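Local coordinates for dihydrocoumarin hydrolase, AncDHCH1 (Pseudomonas sp., PDB 6C2C), which probably hydrolyses the lactone dihydrocoumarin at a two-zinc centre of the metallo-beta-lactamase type, and is related to methyl-parathion hydrolase, at residues T67-Y72 and A271-F276; G18-M23 and S275-G280; G35-P40 and G92-K97; P207-Y212 and G225-V230; L82-A87 and I115-M120. All coordinates share one frame; numbering follows the deposited sequence.

Contact 1 (T67-Y72 and A271-F276); sequences TSVNAY and AAHLSF. With ZN (zinc ion), chain C.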
# COMPACT_ATOMS: atom_id res chain seq x y z
N THR A 67 10.46 4.70 -4.16
CA THR A 67 9.05 4.36 -4.20
C THR A 67 8.49 4.32 -2.79
O THR A 67 9.06 3.66 -1.92
CB THR A 67 8.89 3.00 -4.90
OG1 THR A 67 9.46 3.13 -6.22
CG2 THR A 67 7.44 2.63 -5.08
N SER A 68 7.38 5.04 -2.59
CA SER A 68 6.68 5.01 -1.31
C SER A 68 6.02 3.67 -1.08
O SER A 68 5.62 2.98 -2.01
CB SER A 68 5.60 6.06 -1.29
OG SER A 68 6.21 7.35 -1.16
N VAL A 69 5.88 3.35 0.20
CA VAL A 69 5.13 2.19 0.67
C VAL A 69 4.16 2.70 1.70
O VAL A 69 4.57 3.10 2.81
CB VAL A 69 6.04 1.11 1.28
CG1 VAL A 69 5.17 -0.14 1.83
CG2 VAL A 69 7.06 0.56 0.24
N ASN A 70 2.87 2.68 1.38
CA ASN A 70 1.84 3.32 2.21
C ASN A 70 0.84 2.31 2.76
O ASN A 70 0.57 1.28 2.14
CB ASN A 70 1.05 4.33 1.42
CG ASN A 70 1.93 5.32 0.61
OD1 ASN A 70 3.00 5.77 1.08
ND2 ASN A 70 1.47 5.69 -0.59
N ALA A 71 0.24 2.68 3.90
CA ALA A 71 -0.89 1.95 4.48
C ALA A 71 -1.89 3.01 4.90
O ALA A 71 -1.57 4.20 4.96
CB ALA A 71 -0.43 1.10 5.68
N TYR A 72 -3.13 2.62 5.24
CA TYR A 72 -4.18 3.60 5.51
C TYR A 72 -5.00 3.19 6.74
O TYR A 72 -5.63 2.13 6.74
CB TYR A 72 -5.10 3.78 4.27
CG TYR A 72 -4.28 4.28 3.11
CD1 TYR A 72 -4.11 5.64 2.95
CD2 TYR A 72 -3.67 3.42 2.21
CE1 TYR A 72 -3.30 6.14 1.93
CE2 TYR A 72 -2.87 3.90 1.17
CZ TYR A 72 -2.65 5.25 1.06
OH TYR A 72 -1.82 5.71 0.05
N ALA A 271 -3.32 4.72 -2.91
CA ALA A 271 -2.58 3.58 -3.45
C ALA A 271 -1.23 3.43 -2.75
O ALA A 271 -0.52 4.41 -2.51
CB ALA A 271 -2.40 3.79 -4.94
N ALA A 272 -0.85 2.16 -2.46
CA ALA A 272 0.33 1.80 -1.65
C ALA A 272 1.65 2.34 -2.20
O ALA A 272 2.56 2.62 -1.40
CB ALA A 272 0.45 0.27 -1.53
N HIS A 273 1.76 2.53 -3.54
CA HIS A 273 3.05 2.92 -4.13
C HIS A 273 2.96 4.21 -4.93
O HIS A 273 3.84 4.49 -5.74
CB HIS A 273 3.64 1.76 -4.99
CG HIS A 273 3.88 0.52 -4.15
ND1 HIS A 273 4.54 0.56 -2.94
CD2 HIS A 273 3.47 -0.74 -4.33
CE1 HIS A 273 4.55 -0.66 -2.40
NE2 HIS A 273 3.91 -1.46 -3.23
N LEU A 274 1.94 5.03 -4.67
CA LEU A 274 1.96 6.42 -5.14
C LEU A 274 2.68 7.25 -4.06
O LEU A 274 2.60 6.95 -2.86
CB LEU A 274 0.53 6.95 -5.32
CG LEU A 274 -0.21 6.27 -6.47
CD1 LEU A 274 -1.57 6.88 -6.64
CD2 LEU A 274 0.63 6.44 -7.78
N SER A 275 3.41 8.27 -4.51
CA SER A 275 4.20 9.10 -3.60
C SER A 275 3.38 9.52 -2.38
O SER A 275 2.29 10.08 -2.53
CB SER A 275 4.68 10.32 -4.42
OG SER A 275 5.43 11.26 -3.65
N PHE A 276 3.91 9.26 -1.20
CA PHE A 276 3.19 9.47 0.04
C PHE A 276 2.60 10.88 0.09
O PHE A 276 3.32 11.86 -0.19
CB PHE A 276 4.13 9.26 1.24
CG PHE A 276 3.43 9.42 2.56
CD1 PHE A 276 2.60 8.40 3.06
CD2 PHE A 276 3.51 10.65 3.27
CE1 PHE A 276 1.88 8.56 4.24
CE2 PHE A 276 2.82 10.79 4.50
CZ PHE A 276 1.98 9.75 4.96
ZN ZN C . 3.43 -3.53 -2.75
O HOH W 1 6.00 6.14 -4.76
O HOH W 2 3.94 -5.27 -3.13

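Contact 2 (G18-M23 and S275-G280); sequences GFYRMM and SFPGIG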
# COMPACT_ATOMS: atom_id res chain seq x y z
N GLY A 18 5.95 10.45 9.06
CA GLY A 18 5.19 10.10 7.86
C GLY A 18 3.76 9.67 8.15
O GLY A 18 3.45 8.48 8.08
N PHE A 19 2.91 10.62 8.52
CA PHE A 19 1.47 10.38 8.55
C PHE A 19 0.79 11.61 7.99
O PHE A 19 1.35 12.72 8.01
CB PHE A 19 0.92 10.00 9.94
CG PHE A 19 0.92 11.11 10.98
CD1 PHE A 19 2.06 11.33 11.75
CD2 PHE A 19 -0.22 11.90 11.18
CE1 PHE A 19 2.07 12.33 12.73
CE2 PHE A 19 -0.22 12.89 12.17
CZ PHE A 19 0.91 13.07 12.93
N TYR A 20 -0.41 11.41 7.44
CA TYR A 20 -1.18 12.51 6.87
C TYR A 20 -2.64 12.28 7.20
O TYR A 20 -3.21 11.25 6.84
CB TYR A 20 -0.96 12.61 5.34
CG TYR A 20 -1.74 13.76 4.80
CD1 TYR A 20 -1.36 15.06 5.08
CD2 TYR A 20 -2.93 13.55 4.11
CE1 TYR A 20 -2.11 16.14 4.67
CE2 TYR A 20 -3.71 14.62 3.65
CZ TYR A 20 -3.31 15.92 3.97
OH TYR A 20 -4.09 16.97 3.52
N ARG A 21 -3.26 13.23 7.92
CA ARG A 21 -4.65 13.14 8.34
C ARG A 21 -5.59 13.72 7.30
O ARG A 21 -5.36 14.82 6.79
CB ARG A 21 -4.83 13.94 9.64
CG ARG A 21 -5.99 13.44 10.49
CD ARG A 21 -5.53 12.19 11.29
NE ARG A 21 -4.65 12.68 12.36
CZ ARG A 21 -4.01 11.89 13.22
NH1 ARG A 21 -4.14 10.57 13.16
NH2 ARG A 21 -3.26 12.46 14.16
N MET A 22 -6.71 13.03 7.07
CA MET A 22 -7.72 13.50 6.12
C MET A 22 -9.08 13.06 6.62
O MET A 22 -9.25 11.87 6.89
CB MET A 22 -7.43 12.92 4.71
CG MET A 22 -8.31 13.51 3.62
SD MET A 22 -8.12 12.61 2.09
CE MET A 22 -9.03 11.12 2.45
N MET A 23 -10.05 13.96 6.73
CA MET A 23 -11.41 13.54 7.03
C MET A 23 -12.12 13.06 5.79
O MET A 23 -11.87 13.55 4.66
CB MET A 23 -12.22 14.67 7.70
CG MET A 23 -11.69 15.06 9.06
SD MET A 23 -11.69 13.72 10.26
CE MET A 23 -13.43 13.24 10.32
N SER A 275 3.41 8.27 -4.51
CA SER A 275 4.20 9.10 -3.60
C SER A 275 3.38 9.52 -2.38
O SER A 275 2.29 10.08 -2.53
CB SER A 275 4.68 10.32 -4.42
OG SER A 275 5.43 11.26 -3.65
N PHE A 276 3.91 9.26 -1.20
CA PHE A 276 3.19 9.47 0.04
C PHE A 276 2.60 10.88 0.09
O PHE A 276 3.32 11.86 -0.19
CB PHE A 276 4.13 9.26 1.24
CG PHE A 276 3.43 9.42 2.56
CD1 PHE A 276 2.60 8.40 3.06
CD2 PHE A 276 3.51 10.65 3.27
CE1 PHE A 276 1.88 8.56 4.24
CE2 PHE A 276 2.82 10.79 4.50
CZ PHE A 276 1.98 9.75 4.96
N PRO A 277 1.32 11.05 0.45
CA PRO A 277 0.43 10.07 1.07
C PRO A 277 -0.37 9.24 0.05
O PRO A 277 -1.17 8.36 0.49
CB PRO A 277 -0.52 10.97 1.93
CG PRO A 277 -0.67 12.21 1.03
CD PRO A 277 0.77 12.45 0.56
N GLY A 278 -0.14 9.45 -1.24
CA GLY A 278 -0.74 8.55 -2.20
C GLY A 278 -2.23 8.67 -2.37
O GLY A 278 -2.86 7.74 -2.87
N ILE A 279 -2.81 9.85 -2.08
CA ILE A 279 -4.26 10.05 -2.06
C ILE A 279 -4.59 11.14 -3.09
O ILE A 279 -3.98 12.23 -3.04
CB ILE A 279 -4.79 10.44 -0.65
CG1 ILE A 279 -4.60 9.33 0.38
CG2 ILE A 279 -6.27 10.72 -0.73
CD1 ILE A 279 -4.90 9.74 1.82
N GLY A 280 -5.60 10.91 -3.93
CA GLY A 280 -5.95 11.94 -4.90
C GLY A 280 -7.12 11.48 -5.73
O GLY A 280 -7.68 10.40 -5.53

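Contact 3 (G35-P40 and G92-K97); sequences GTVDLP and GPTLGK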
# COMPACT_ATOMS: atom_id res chain seq x y z
N GLY A 35 7.94 4.17 4.95
CA GLY A 35 9.24 4.49 4.38
C GLY A 35 9.14 4.48 2.87
O GLY A 35 8.06 4.36 2.27
N THR A 36 10.32 4.56 2.24
CA THR A 36 10.47 4.39 0.81
C THR A 36 11.54 3.36 0.53
O THR A 36 12.37 3.07 1.41
CB THR A 36 10.93 5.69 0.16
OG1 THR A 36 12.23 6.07 0.70
CG2 THR A 36 9.93 6.80 0.37
N VAL A 37 11.56 2.88 -0.72
CA VAL A 37 12.62 1.95 -1.17
C VAL A 37 12.87 2.18 -2.66
O VAL A 37 11.93 2.43 -3.42
CB VAL A 37 12.22 0.50 -0.88
CG1 VAL A 37 10.99 0.09 -1.72
CG2 VAL A 37 13.42 -0.41 -1.17
N ASP A 38 14.14 2.14 -3.06
CA ASP A 38 14.46 2.36 -4.47
C ASP A 38 14.10 1.11 -5.25
O ASP A 38 14.43 -0.01 -4.83
CB ASP A 38 15.96 2.63 -4.65
CG ASP A 38 16.36 4.05 -4.32
OD1 ASP A 38 15.49 4.92 -4.07
OD2 ASP A 38 17.59 4.32 -4.31
N LEU A 39 13.50 1.31 -6.41
CA LEU A 39 13.12 0.22 -7.28
C LEU A 39 13.80 0.41 -8.63
O LEU A 39 13.78 1.51 -9.19
CB LEU A 39 11.62 0.16 -7.50
CG LEU A 39 10.78 -0.33 -6.31
CD1 LEU A 39 9.32 -0.40 -6.69
CD2 LEU A 39 11.34 -1.70 -5.91
N PRO A 40 14.40 -0.64 -9.21
CA PRO A 40 14.95 -0.57 -10.57
C PRO A 40 13.83 -0.74 -11.58
O PRO A 40 13.67 -1.78 -12.22
CB PRO A 40 15.96 -1.73 -10.58
CG PRO A 40 15.37 -2.74 -9.71
CD PRO A 40 14.66 -1.95 -8.58
N GLY A 92 14.30 -4.80 3.59
CA GLY A 92 15.46 -3.94 3.72
C GLY A 92 15.35 -2.94 4.84
O GLY A 92 14.27 -2.75 5.42
N PRO A 93 16.44 -2.21 5.12
CA PRO A 93 16.45 -1.30 6.27
C PRO A 93 15.73 0.03 6.07
O PRO A 93 15.56 0.71 7.07
CB PRO A 93 17.97 -1.06 6.51
CG PRO A 93 18.56 -1.24 5.21
CD PRO A 93 17.74 -2.25 4.43
N THR A 94 15.25 0.39 4.85
CA THR A 94 14.59 1.67 4.65
C THR A 94 13.08 1.61 4.89
O THR A 94 12.43 2.64 4.82
CB THR A 94 14.86 2.21 3.24
OG1 THR A 94 14.20 1.42 2.23
CG2 THR A 94 16.39 2.22 3.01
N LEU A 95 12.54 0.43 5.15
CA LEU A 95 11.10 0.32 5.39
C LEU A 95 10.89 -0.06 6.84
O LEU A 95 11.82 0.03 7.67
CB LEU A 95 10.54 -0.71 4.43
CG LEU A 95 10.60 -0.22 2.99
CD1 LEU A 95 10.11 -1.40 2.03
CD2 LEU A 95 9.76 1.05 2.74
N GLY A 96 9.68 -0.47 7.17
CA GLY A 96 9.38 -0.75 8.56
C GLY A 96 9.12 0.46 9.43
O GLY A 96 9.13 0.34 10.67
N LYS A 97 8.85 1.62 8.84
CA LYS A 97 8.60 2.81 9.65
C LYS A 97 7.17 2.93 10.12
O LYS A 97 6.84 3.86 10.88
CB LYS A 97 8.99 4.08 8.88
CG LYS A 97 10.32 4.07 8.20
CD LYS A 97 11.36 3.22 8.88
CE LYS A 97 12.75 3.62 8.42
NZ LYS A 97 13.53 2.38 8.17
O HOH W 3 12.63 5.19 4.25

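Contact 4 (P207-Y212 and G225-V230); sequences PGHTTY and GDLIHV. With ZN (zinc ion), chain D; ZN (zinc ion), chain C.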
# COMPACT_ATOMS: atom_id res chain seq x y z
N PRO A 207 -3.24 -13.48 -6.75
CA PRO A 207 -4.50 -14.19 -6.96
C PRO A 207 -5.68 -13.65 -6.17
O PRO A 207 -6.82 -13.74 -6.64
CB PRO A 207 -4.15 -15.62 -6.53
CG PRO A 207 -2.68 -15.75 -6.82
CD PRO A 207 -2.09 -14.37 -6.50
N GLY A 208 -5.41 -13.09 -4.98
CA GLY A 208 -6.46 -12.52 -4.14
C GLY A 208 -6.31 -11.03 -3.90
O GLY A 208 -6.86 -10.55 -2.90
N HIS A 209 -5.69 -10.30 -4.85
CA HIS A 209 -5.50 -8.87 -4.60
C HIS A 209 -6.88 -8.20 -4.47
O HIS A 209 -7.79 -8.45 -5.27
CB HIS A 209 -4.68 -8.24 -5.74
CG HIS A 209 -4.37 -6.78 -5.48
ND1 HIS A 209 -5.33 -5.80 -5.70
CD2 HIS A 209 -3.28 -6.17 -4.98
CE1 HIS A 209 -4.79 -4.62 -5.34
NE2 HIS A 209 -3.56 -4.82 -4.92
N THR A 210 -7.03 -7.35 -3.43
CA THR A 210 -8.31 -6.80 -3.04
C THR A 210 -8.15 -5.29 -2.83
O THR A 210 -7.16 -4.84 -2.23
CB THR A 210 -8.83 -7.49 -1.74
OG1 THR A 210 -8.96 -8.90 -2.00
CG2 THR A 210 -10.22 -6.89 -1.33
N THR A 211 -9.16 -4.58 -3.33
CA THR A 211 -9.36 -3.15 -3.15
C THR A 211 -10.31 -2.95 -1.99
O THR A 211 -11.25 -3.72 -1.82
CB THR A 211 -9.98 -2.62 -4.43
OG1 THR A 211 -8.97 -2.68 -5.46
CG2 THR A 211 -10.53 -1.18 -4.29
N TYR A 212 -10.09 -1.90 -1.21
CA TYR A 212 -11.00 -1.65 -0.08
C TYR A 212 -11.69 -0.32 -0.31
O TYR A 212 -11.03 0.73 -0.49
CB TYR A 212 -10.31 -1.70 1.30
CG TYR A 212 -9.77 -3.09 1.55
CD1 TYR A 212 -10.65 -4.12 1.94
CD2 TYR A 212 -8.44 -3.38 1.35
CE1 TYR A 212 -10.23 -5.40 2.13
CE2 TYR A 212 -7.97 -4.71 1.55
CZ TYR A 212 -8.90 -5.71 1.88
OH TYR A 212 -8.49 -7.04 2.12
N GLY A 225 -4.44 -0.66 -3.22
CA GLY A 225 -3.35 -1.64 -3.03
C GLY A 225 -2.26 -1.39 -4.06
O GLY A 225 -1.80 -0.25 -4.22
N ASP A 226 -1.90 -2.43 -4.76
CA ASP A 226 -0.90 -2.36 -5.79
C ASP A 226 -1.39 -2.41 -7.27
O ASP A 226 -0.82 -3.06 -8.10
CB ASP A 226 0.15 -3.45 -5.56
CG ASP A 226 1.11 -3.14 -4.42
OD1 ASP A 226 0.91 -2.28 -3.68
OD2 ASP A 226 2.02 -3.87 -4.33
N LEU A 227 -2.53 -1.80 -7.51
CA LEU A 227 -2.95 -1.64 -8.90
C LEU A 227 -2.01 -0.71 -9.68
O LEU A 227 -2.13 -0.63 -10.89
CB LEU A 227 -4.38 -1.10 -9.00
CG LEU A 227 -5.53 -1.96 -8.49
CD1 LEU A 227 -6.91 -1.49 -8.95
CD2 LEU A 227 -5.34 -3.47 -8.75
N ILE A 228 -1.10 0.01 -9.02
CA ILE A 228 -0.13 0.84 -9.73
C ILE A 228 1.19 0.79 -8.96
O ILE A 228 1.20 0.68 -7.73
CB ILE A 228 -0.67 2.26 -9.92
CG1 ILE A 228 0.30 3.18 -10.70
CG2 ILE A 228 -0.96 2.87 -8.58
CD1 ILE A 228 -0.42 4.25 -11.58
N HIS A 229 2.33 0.83 -9.69
CA HIS A 229 3.63 0.93 -9.07
C HIS A 229 4.42 2.15 -9.48
O HIS A 229 5.27 2.60 -8.70
CB HIS A 229 4.53 -0.28 -9.36
CG HIS A 229 4.06 -1.53 -8.69
ND1 HIS A 229 2.95 -2.24 -9.14
CD2 HIS A 229 4.51 -2.18 -7.59
CE1 HIS A 229 2.77 -3.28 -8.35
NE2 HIS A 229 3.71 -3.29 -7.42
N VAL A 230 4.21 2.65 -10.69
CA VAL A 230 5.09 3.69 -11.25
C VAL A 230 4.15 4.72 -11.87
O VAL A 230 3.77 4.63 -13.04
CB VAL A 230 6.07 3.13 -12.28
CG1 VAL A 230 7.00 4.26 -12.70
CG2 VAL A 230 6.87 1.98 -11.70
ZN ZN D . 2.67 -5.96 -4.34
ZN ZN C . 3.43 -3.53 -2.75
O HOH W 2 3.94 -5.27 -3.13
O HOH W 4 4.28 -5.59 -5.84

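Contact 5 (L82-A87 and I115-M120); sequences LVDTGA and IYITHM. With ZN (zinc ion), chain D.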
# COMPACT_ATOMS: atom_id res chain seq x y z
N LEU A 82 -7.07 -0.86 9.95
CA LEU A 82 -5.81 -0.52 9.28
C LEU A 82 -5.76 -1.32 7.98
O LEU A 82 -5.91 -2.55 8.01
CB LEU A 82 -4.63 -0.86 10.17
CG LEU A 82 -3.25 -0.74 9.53
CD1 LEU A 82 -2.99 0.69 9.06
CD2 LEU A 82 -2.14 -1.19 10.49
N VAL A 83 -5.56 -0.62 6.87
CA VAL A 83 -5.44 -1.25 5.53
C VAL A 83 -3.96 -1.25 5.15
O VAL A 83 -3.35 -0.26 5.06
CB VAL A 83 -6.19 -0.48 4.46
CG1 VAL A 83 -5.91 -1.08 3.11
CG2 VAL A 83 -7.69 -0.54 4.72
N ASP A 84 -3.43 -2.46 5.16
CA ASP A 84 -2.03 -2.79 4.94
C ASP A 84 -1.14 -2.41 6.13
O ASP A 84 -1.58 -1.68 6.94
CB ASP A 84 -1.51 -2.32 3.62
CG ASP A 84 -2.07 -3.14 2.45
OD1 ASP A 84 -2.61 -4.22 2.69
OD2 ASP A 84 -1.95 -2.64 1.34
N THR A 85 0.07 -2.96 6.17
CA THR A 85 0.92 -2.75 7.35
C THR A 85 2.39 -2.53 7.10
O THR A 85 3.14 -2.53 7.98
CB THR A 85 0.87 -3.97 8.32
OG1 THR A 85 1.48 -5.10 7.72
CG2 THR A 85 -0.56 -4.36 8.75
N GLY A 86 2.72 -2.24 5.87
CA GLY A 86 4.14 -2.09 5.59
C GLY A 86 4.90 -3.41 5.69
O GLY A 86 4.36 -4.51 5.74
N ALA A 87 6.24 -3.25 5.67
CA ALA A 87 7.19 -4.36 5.46
C ALA A 87 7.89 -4.87 6.70
O ALA A 87 8.57 -5.91 6.61
CB ALA A 87 8.29 -3.93 4.50
N ILE A 115 -7.65 -5.51 10.55
CA ILE A 115 -6.60 -5.15 9.60
C ILE A 115 -6.99 -5.81 8.29
O ILE A 115 -7.26 -7.01 8.25
CB ILE A 115 -5.22 -5.64 10.07
CG1 ILE A 115 -4.86 -4.88 11.37
CG2 ILE A 115 -4.18 -5.41 8.95
CD1 ILE A 115 -3.56 -5.46 12.09
N TYR A 116 -7.06 -5.03 7.21
CA TYR A 116 -7.42 -5.54 5.89
C TYR A 116 -6.20 -5.49 4.98
O TYR A 116 -5.53 -4.48 4.87
CB TYR A 116 -8.58 -4.75 5.26
CG TYR A 116 -9.82 -4.69 6.15
CD1 TYR A 116 -10.14 -5.72 7.03
CD2 TYR A 116 -10.62 -3.56 6.13
CE1 TYR A 116 -11.31 -5.65 7.87
CE2 TYR A 116 -11.77 -3.49 6.96
CZ TYR A 116 -12.03 -4.52 7.84
OH TYR A 116 -13.19 -4.35 8.64
N ILE A 117 -5.85 -6.64 4.41
CA ILE A 117 -4.63 -6.79 3.63
C ILE A 117 -5.00 -6.79 2.15
O ILE A 117 -5.81 -7.62 1.69
CB ILE A 117 -3.94 -8.10 4.03
CG1 ILE A 117 -3.49 -8.06 5.49
CG2 ILE A 117 -2.80 -8.39 3.06
CD1 ILE A 117 -2.51 -6.89 5.77
N THR A 118 -4.43 -5.85 1.38
CA THR A 118 -4.76 -5.85 -0.05
C THR A 118 -4.20 -7.09 -0.75
O THR A 118 -4.88 -7.70 -1.57
CB THR A 118 -4.22 -4.57 -0.73
OG1 THR A 118 -2.78 -4.49 -0.58
CG2 THR A 118 -4.92 -3.31 -0.19
N HIS A 119 -3.01 -7.52 -0.35
CA HIS A 119 -2.39 -8.72 -0.87
C HIS A 119 -1.19 -9.06 -0.01
O HIS A 119 -0.65 -8.20 0.70
CB HIS A 119 -1.96 -8.54 -2.34
CG HIS A 119 -0.90 -7.51 -2.59
ND1 HIS A 119 -1.04 -6.17 -2.27
CD2 HIS A 119 0.33 -7.64 -3.17
CE1 HIS A 119 0.05 -5.51 -2.64
NE2 HIS A 119 0.89 -6.36 -3.22
N MET A 120 -0.77 -10.33 -0.05
CA MET A 120 0.25 -10.77 0.91
C MET A 120 1.69 -10.64 0.43
O MET A 120 2.54 -11.42 0.82
CB MET A 120 -0.03 -12.21 1.35
CG MET A 120 -1.40 -12.27 2.07
SD MET A 120 -1.67 -13.95 2.74
CE MET A 120 -3.29 -13.66 3.48
ZN ZN D . 2.67 -5.96 -4.34
O HOH W 2 3.94 -5.27 -3.13
O HOH W 4 4.28 -5.59 -5.84

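Contact 1 (T67-Y72 and A271-F276)
H273 and S68 meet through a nearly straight hydrogen bond: ND1 of H273 donates to S68 O at 2.8 Å (171° at the hydrogen), and the oxygen lies in the imidazole plane. This bond and the zinc ion, 2.2 Å from H273 NE2, hold the ring from its two nitrogens and so fix its rotation. A CA-H...O contact from H273 also reaches S68 O. The other polar links grip the turn itself. N70 N donates to A272 O at 2.8 Å, and N70 ND2 takes two more carbonyls, L274 O at 2.8 Å close to the amide plane and A271 O at 3.0 Å, tilted from it. One asparagine thus clasps the type I turn at three carbonyls. S68 OG accepts from F276 N at 3.0 Å, and a water bridges S68 N and H273 O. Packing fills in around these bonds: V69 CG2 lies at the imidazole edge, 3.8 Å from H273 CE1, while N70 OD1 sits at the edge of the F276 ring. D123, H124 and D226 complete the zinc site. S68 O is thus a second-shell carbonyl orienting a first-shell histidine, an arrangement of the kind found around the binuclear zinc centre of metallo-beta-lactamase-fold hydrolases.

Contact 2 (G18-M23 and S275-G280)
F276 and P277, just before strand 279-285, and I279, its first residue, pack against G18, Y20 and M22 at the edge strand 19-24, in an apolar seam at the margin between the two sheets of the metallo-beta-lactamase fold. No hydrogen bond crosses it. The F276 ring comes in with its outer corner, CZ, which lies 3.7 Å from G18 C and also 3.7 Å from F19 CA; F19 CA and Y20 N are both at the ring edge, near its plane. The peptide bond before P277 is cis, and P277 CB folds back over the middle of a face of the preceding F276 ring. The same carbon touches Y20 CB at 3.8 Å, while P277 CG reaches Y20 CD2 at 4.0 Å, obliquely to that ring. With Y20 CG trans to its backbone N (chi1 -179°), CB and CD2 are the atoms that meet P277, and the OH goes on to bond S297 N. Further along, M22 is stretched out through its first two torsions, and its sulfur, SD, meets I279 CG2 tip to tip at 3.9 Å. Strand 27-39 lies next to strand 19-24 in the sheet and offers A31 and S33 to the F276 ring and A31 to P277, while I279 rests on Y72 of strand 65-75 and on V294 just past strand 288-293.

Contact 3 (G35-P40 and G92-K97)
L95 leans over the strand at G35, T36 and V37. Its CB starts beside A87 CB, 3.9 Å away, and with CG next to the backbone N (chi1 -68°) the chain swings back to the strand. CG comes within 4.1 Å of T36 O, and there the branches part. CD1 goes to the valine, 4.1 Å from V37 CB and equally near V37 CG1. CD2 lies against the main chain, 3.5 Å from G35 C. Beside it, T94 OG1 donates a short hydrogen bond of 2.6 Å to T36 O, arriving in the carbonyl plane; the T94 and V37 side chains cross at about a right angle. A water accepts from T36 N and donates to T94 O at 2.6 Å. K97 CG passes G35 CA at 4.0 Å, while K97 NZ turns back onto L95 O. The contact fastens the loop leading into helix 98-104 to strand 27-39, where D34 also bonds to G96 and K97. Both main-chain polar groups of T36 thus find partners at T94, one through the hydroxyl and one through water, so a loop that opens with a type I turn from G92 to L95 is held by polar bonds and leucine packing that meet around the same carbonyl, T36 O.

Contact 4 (P207-Y212 and G225-V230)
H209 spends a ring nitrogen on a main-chain amide: D226 N donates to H209 NE2 at 2.9 Å (155° at the hydrogen), close to the plane of the imidazole. NE2 is the acceptor here and ND1 bonds to S202 OG, so the ring is held from both of its nitrogens. H209 is no zinc ligand but second shell. The residue whose amide it grips is a bridging ligand, as is a water between the two zincs, and D226 OD2 lies 2.2 Å from the zinc shared with H119, H121 and H205 and 2.1 Å from the one shared with D123, H124 and H273. Fixing the backbone of D226 helps to set where its carboxylate starts, and CG, next to the backbone N (chi1 -75°), leads from there to the metals. H209 CG is trans to its own N (chi1 -176°), which sends the ring across to the loop. G225 CA comes up to the ring edge, 3.7 Å from NE2 of H209. L227 CD2 meets H209 CE1 obliquely at 3.6 Å, and the other methyl, CD1, is a looser 4.2 Å from T211 OG1. Strand 210-216 carries H209 at its entrance and pairs with strands 197-201 and 219-223; the loop 225-230 leaves the latter, bonds to A272 through G225, and lays L227 on A258 of helix 248-265.

Contact 5 (L82-A87 and I115-M120)
D84 OD2 is gripped twice, by T118 OG1, which donates at 2.8 Å onto the syn lone pair, and by ND1 of the zinc ligand H124. The other carboxylate oxygen, OD1, takes T118 N, again on the syn side, at 2.8 Å and almost straight (169°). Backbone amide and hydroxyl of one threonine therefore hold the carboxylate like a fork and fix its rotation. T118 OG1 sits between the backbone N and the carbonyl carbon (chi1 59°), which lets it serve two partners: while giving to D84, it accepts from H119 ND1 at 3.0 Å, in the plane of that ring. Beyond, H119 NE2 binds zinc at 2.1 Å. D84 is second shell to H124, while for H119 that place is T118's, with D84 behind it; its negative charge would tend to polarise H124, and perhaps H119 more weakly through T118. Upstream, the strands run parallel, with Y116 N donating to L82 O at 2.8 Å and D84 N to Y116 O at 2.9 Å. The T85 side chain crosses I115 at about a right angle, CG2 of T85 3.8 Å from CG2 of I115; on the other side, V83 lies beside Y116 and T118. The two strands flank helix 98-104 in sequence as a beta-alpha-beta unit, with strand 65-75 next to 80-83 and strand 140-142 next to 114-116 in the sheet.

From the N terminus, contact 2 opens first, at 18-23, and closes last, at 275-280, so its loop encloses all the others. Contact 3 opens next on strand 27-39, followed by contact 1 on strand 65-75 and contact 5 on strand 80-83. The chain then returns at 92-97 to close contact 3, which therefore crosses both contact 1 and contact 5. Contact 5 closes at 115-120 and contact 4 forms later, in series with it, both within the span of contact 1. Contact 1 ends at 271-276, sharing S275 and F276 with contact 2. Contacts 1, 4 and 5 converge on the zinc pair between the two sheets; contacts 2 and 3 lie farther out.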